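Long-range contact in whirlin (Mus musculus, PDB 6FDD), which serves as a scaffold in the USH2 complex of hearing and vision, needed to elongate and maintain hair-cell stereocilia, here represented by its second harmonin-homology domain (HHD2): residues A[63-67]-A[78-84]. Numbering follows the deposited sequence.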
ATOM      1  N   LEU A  63      -4.469   2.924  -1.170  1.00 26.23           N
ATOM      2  CA  LEU A  63      -4.598   1.474  -0.924  1.00 25.48           C
ATOM      3  C   LEU A  63      -5.329   0.738  -2.054  1.00 30.89           C
ATOM      4  O   LEU A  63      -5.009  -0.431  -2.305  1.00 29.71           O
ATOM      5  CB  LEU A  63      -5.210   1.151   0.448  1.00 25.08           C
ATOM      6  CG  LEU A  63      -4.291   1.455   1.631  1.00 29.04           C
ATOM      7  CD1 LEU A  63      -5.071   1.608   2.909  1.00 28.96           C
ATOM      8  CD2 LEU A  63      -3.210   0.393   1.777  1.00 29.71           C
ATOM      9  N   SER A  64      -6.248   1.429  -2.786  1.00 30.87           N
ATOM     10  CA  SER A  64      -6.916   0.805  -3.945  1.00 32.03           C
ATOM     11  C   SER A  64      -5.895   0.577  -5.079  1.00 36.01           C
ATOM     12  O   SER A  64      -6.002  -0.413  -5.800  1.00 35.90           O
ATOM     13  CB  SER A  64      -8.114   1.622  -4.423  1.00 36.78           C
ATOM     14  OG  SER A  64      -7.737   2.909  -4.881  1.00 48.41           O
ATOM     15  N   GLU A  65      -4.869   1.449  -5.185  1.00 33.13           N
ATOM     16  CA  GLU A  65      -3.793   1.270  -6.168  1.00 32.81           C
ATOM     17  C   GLU A  65      -2.857   0.157  -5.711  1.00 34.64           C
ATOM     18  O   GLU A  65      -2.419  -0.646  -6.531  1.00 34.02           O
ATOM     19  CB  GLU A  65      -3.018   2.575  -6.403  1.00 34.74           C
ATOM     20  CG  GLU A  65      -3.868   3.763  -6.841  1.00 47.79           C
ATOM     21  CD  GLU A  65      -4.376   3.774  -8.272  1.00 81.91           C
ATOM     22  OE1 GLU A  65      -4.052   2.845  -9.049  1.00 82.24           O
ATOM     23  OE2 GLU A  65      -5.096   4.738  -8.621  1.00 85.32           O
ATOM     24  N   VAL A  66      -2.572   0.081  -4.383  1.00 28.76           N
ATOM     25  CA  VAL A  66      -1.736  -0.982  -3.797  1.00 27.83           C
ATOM     26  C   VAL A  66      -2.371  -2.352  -4.043  1.00 30.89           C
ATOM     27  O   VAL A  66      -1.659  -3.310  -4.325  1.00 30.97           O
ATOM     28  CB  VAL A  66      -1.440  -0.723  -2.288  1.00 30.66           C
ATOM     29  CG1 VAL A  66      -0.812  -1.938  -1.597  1.00 30.74           C
ATOM     30  CG2 VAL A  66      -0.565   0.511  -2.112  1.00 30.10           C
ATOM     31  N   ARG A  67      -3.706  -2.447  -3.939  1.00 29.36           N
ATOM     32  CA  ARG A  67      -4.442  -3.698  -4.148  1.00 29.79           C
ATOM     33  C   ARG A  67      -4.074  -4.367  -5.482  1.00 34.70           C
ATOM     34  O   ARG A  67      -3.897  -5.582  -5.532  1.00 33.24           O
ATOM     35  CB  ARG A  67      -5.960  -3.452  -4.079  1.00 30.02           C
ATOM     36  CG  ARG A  67      -6.760  -4.732  -3.936  1.00 32.34           C
ATOM     37  CD  ARG A  67      -8.256  -4.504  -3.988  1.00 35.11           C
ATOM     38  NE  ARG A  67      -8.975  -5.769  -3.819  1.00 39.15           N
ATOM     39  CZ  ARG A  67      -9.280  -6.602  -4.812  1.00 51.80           C
ATOM     40  NH1 ARG A  67      -8.949  -6.303  -6.066  1.00 36.83           N
ATOM     41  NH2 ARG A  67      -9.914  -7.737  -4.562  1.00 36.69           N
ATOM     42  N   PHE A  78      -5.992  -9.182   2.167  1.00 21.50           N
ATOM     43  CA  PHE A  78      -5.891  -7.728   2.011  1.00 20.33           C
ATOM     44  C   PHE A  78      -7.264  -7.059   2.209  1.00 26.30           C
ATOM     45  O   PHE A  78      -7.385  -6.116   3.003  1.00 24.87           O
ATOM     46  CB  PHE A  78      -5.290  -7.376   0.630  1.00 20.77           C
ATOM     47  CG  PHE A  78      -5.084  -5.899   0.363  1.00 20.94           C
ATOM     48  CD1 PHE A  78      -6.098  -5.125  -0.188  1.00 22.94           C
ATOM     49  CD2 PHE A  78      -3.863  -5.288   0.641  1.00 22.87           C
ATOM     50  CE1 PHE A  78      -5.904  -3.765  -0.442  1.00 24.39           C
ATOM     51  CE2 PHE A  78      -3.662  -3.932   0.363  1.00 24.15           C
ATOM     52  CZ  PHE A  78      -4.682  -3.177  -0.170  1.00 22.87           C
ATOM     53  N   ASP A  79      -8.300  -7.567   1.508  1.00 22.90           N
ATOM     54  CA  ASP A  79      -9.674  -7.053   1.570  1.00 23.11           C
ATOM     55  C   ASP A  79     -10.286  -7.195   2.966  1.00 26.24           C
ATOM     56  O   ASP A  79     -11.103  -6.373   3.352  1.00 26.31           O
ATOM     57  CB  ASP A  79     -10.560  -7.756   0.527  1.00 24.57           C
ATOM     58  CG  ASP A  79     -10.218  -7.405  -0.912  1.00 32.77           C
ATOM     59  OD1 ASP A  79      -9.521  -6.382  -1.129  1.00 29.60           O
ATOM     60  OD2 ASP A  79     -10.656  -8.146  -1.825  1.00 39.19           O
ATOM     61  N   HIS A  80      -9.859  -8.209   3.732  1.00 23.29           N
ATOM     62  CA  HIS A  80     -10.371  -8.406   5.085  1.00 23.09           C
ATOM     63  C   HIS A  80      -9.959  -7.263   6.035  1.00 27.20           C
ATOM     64  O   HIS A  80     -10.690  -6.979   6.989  1.00 23.58           O
ATOM     65  CB  HIS A  80      -9.962  -9.774   5.629  1.00 24.07           C
ATOM     66  CG  HIS A  80     -10.775 -10.240   6.803  1.00 27.67           C
ATOM     67  ND1 HIS A  80     -12.171 -10.257   6.768  1.00 29.43           N
ATOM     68  CD2 HIS A  80     -10.365 -10.720   8.000  1.00 28.73           C
ATOM     69  CE1 HIS A  80     -12.555 -10.733   7.942  1.00 28.04           C
ATOM     70  NE2 HIS A  80     -11.508 -11.040   8.712  1.00 28.03           N
ATOM     71  N   LEU A  81      -8.839  -6.558   5.729  1.00 25.04           N
ATOM     72  CA  LEU A  81      -8.368  -5.424   6.551  1.00 24.46           C
ATOM     73  C   LEU A  81      -8.583  -4.072   5.902  1.00 26.91           C
ATOM     74  O   LEU A  81      -8.717  -3.076   6.610  1.00 26.39           O
ATOM     75  CB  LEU A  81      -6.877  -5.573   6.912  1.00 24.62           C
ATOM     76  CG  LEU A  81      -6.465  -6.758   7.790  1.00 29.97           C
ATOM     77  CD1 LEU A  81      -4.999  -6.629   8.179  1.00 30.35           C
ATOM     78  CD2 LEU A  81      -7.313  -6.857   9.060  1.00 33.35           C
ATOM     79  N   VAL A  82      -8.573  -4.023   4.557  1.00 24.11           N
ATOM     80  CA  VAL A  82      -8.700  -2.782   3.783  1.00 24.33           C
ATOM     81  C   VAL A  82     -10.086  -2.709   3.173  1.00 29.72           C
ATOM     82  O   VAL A  82     -10.421  -3.520   2.303  1.00 29.33           O
ATOM     83  CB  VAL A  82      -7.594  -2.664   2.692  1.00 28.21           C
ATOM     84  CG1 VAL A  82      -7.736  -1.376   1.878  1.00 27.56           C
ATOM     85  CG2 VAL A  82      -6.195  -2.777   3.296  1.00 28.22           C
ATOM     86  N   LEU A  83     -10.867  -1.714   3.594  1.00 27.45           N
ATOM     87  CA  LEU A  83     -12.228  -1.534   3.102  1.00 28.52           C
ATOM     88  C   LEU A  83     -12.230  -1.155   1.634  1.00 35.02           C
ATOM     89  O   LEU A  83     -11.600  -0.174   1.234  1.00 33.69           O
ATOM     90  CB  LEU A  83     -13.018  -0.515   3.942  1.00 28.29           C
ATOM     91  CG  LEU A  83     -14.504  -0.357   3.545  1.00 33.07           C
ATOM     92  CD1 LEU A  83     -15.373  -1.492   4.100  1.00 33.45           C
ATOM     93  CD2 LEU A  83     -15.031   0.999   3.931  1.00 34.94           C
ATOM     94  N   ARG A  84     -12.909  -1.994   0.845  1.00 35.37           N
ATOM     95  CA  ARG A  84     -13.096  -1.839  -0.591  1.00 36.84           C
ATOM     96  C   ARG A  84     -14.427  -1.068  -0.758  1.00 44.69           C
ATOM     97  O   ARG A  84     -15.504  -1.639  -0.551  1.00 45.74           O
ATOM     98  CB  ARG A  84     -13.141  -3.235  -1.248  1.00 37.19           C
ATOM     99  CG  ARG A  84     -12.995  -3.236  -2.761  1.00 52.82           C
ATOM    100  CD  ARG A  84     -12.068  -4.350  -3.215  1.00 65.28           C
ATOM    101  NE  ARG A  84     -12.431  -4.889  -4.530  1.00 73.80           N
ATOM    102  CZ  ARG A  84     -12.012  -4.395  -5.692  1.00 86.79           C
ATOM    103  NH1 ARG A  84     -11.224  -3.327  -5.724  1.00 71.57           N
ATOM    104  NH2 ARG A  84     -12.390  -4.957  -6.833  1.00 74.51           N
TER
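The NE edge of the R67 guanidinium meets the D79 carboxylate with paired hydrogen bonds: NE of R67 donates to OD1 of D79 at 2.8 Å, and NH2 of R67 donates to OD2 of D79 at 2.9 Å. Both carboxylate oxygens use their syn lone pairs, the bonds are nearly straight (171° at NE), and the two planes lie 7° apart, which identifies a bidentate salt bridge. The guanidinium of R84 lies flat over one face of the same R67 group, centres 3.6 Å apart and planes nearly parallel; D79, at the edge of R67, probably offsets part of the repulsion between these like charges. With CG anti to the backbone N (chi1 -165°) and the chain extended to NE, R67 crosses F78 at a slant, its CB 3.7 Å from CE1 of the ring. A leucine here would probably leave D79 without its charged mate and R84 without the flat group it stacks on.

In this all-helical HHD2 domain, the contact joins helix 62-67 to helix 75-81 and the residues that follow it. The ring of F78 puts CZ 3.5 Å from O of L63, which lies near the ring plane, while V66 CG1 approaches CE2 of F78 obliquely at 4.0 Å. L63 CB meets V82 CG1 at 3.8 Å. Further out, V47 of helix 43-53 touches both F78 and V82, L50 packs on L63, and L13 of helix 11-20 meets V66.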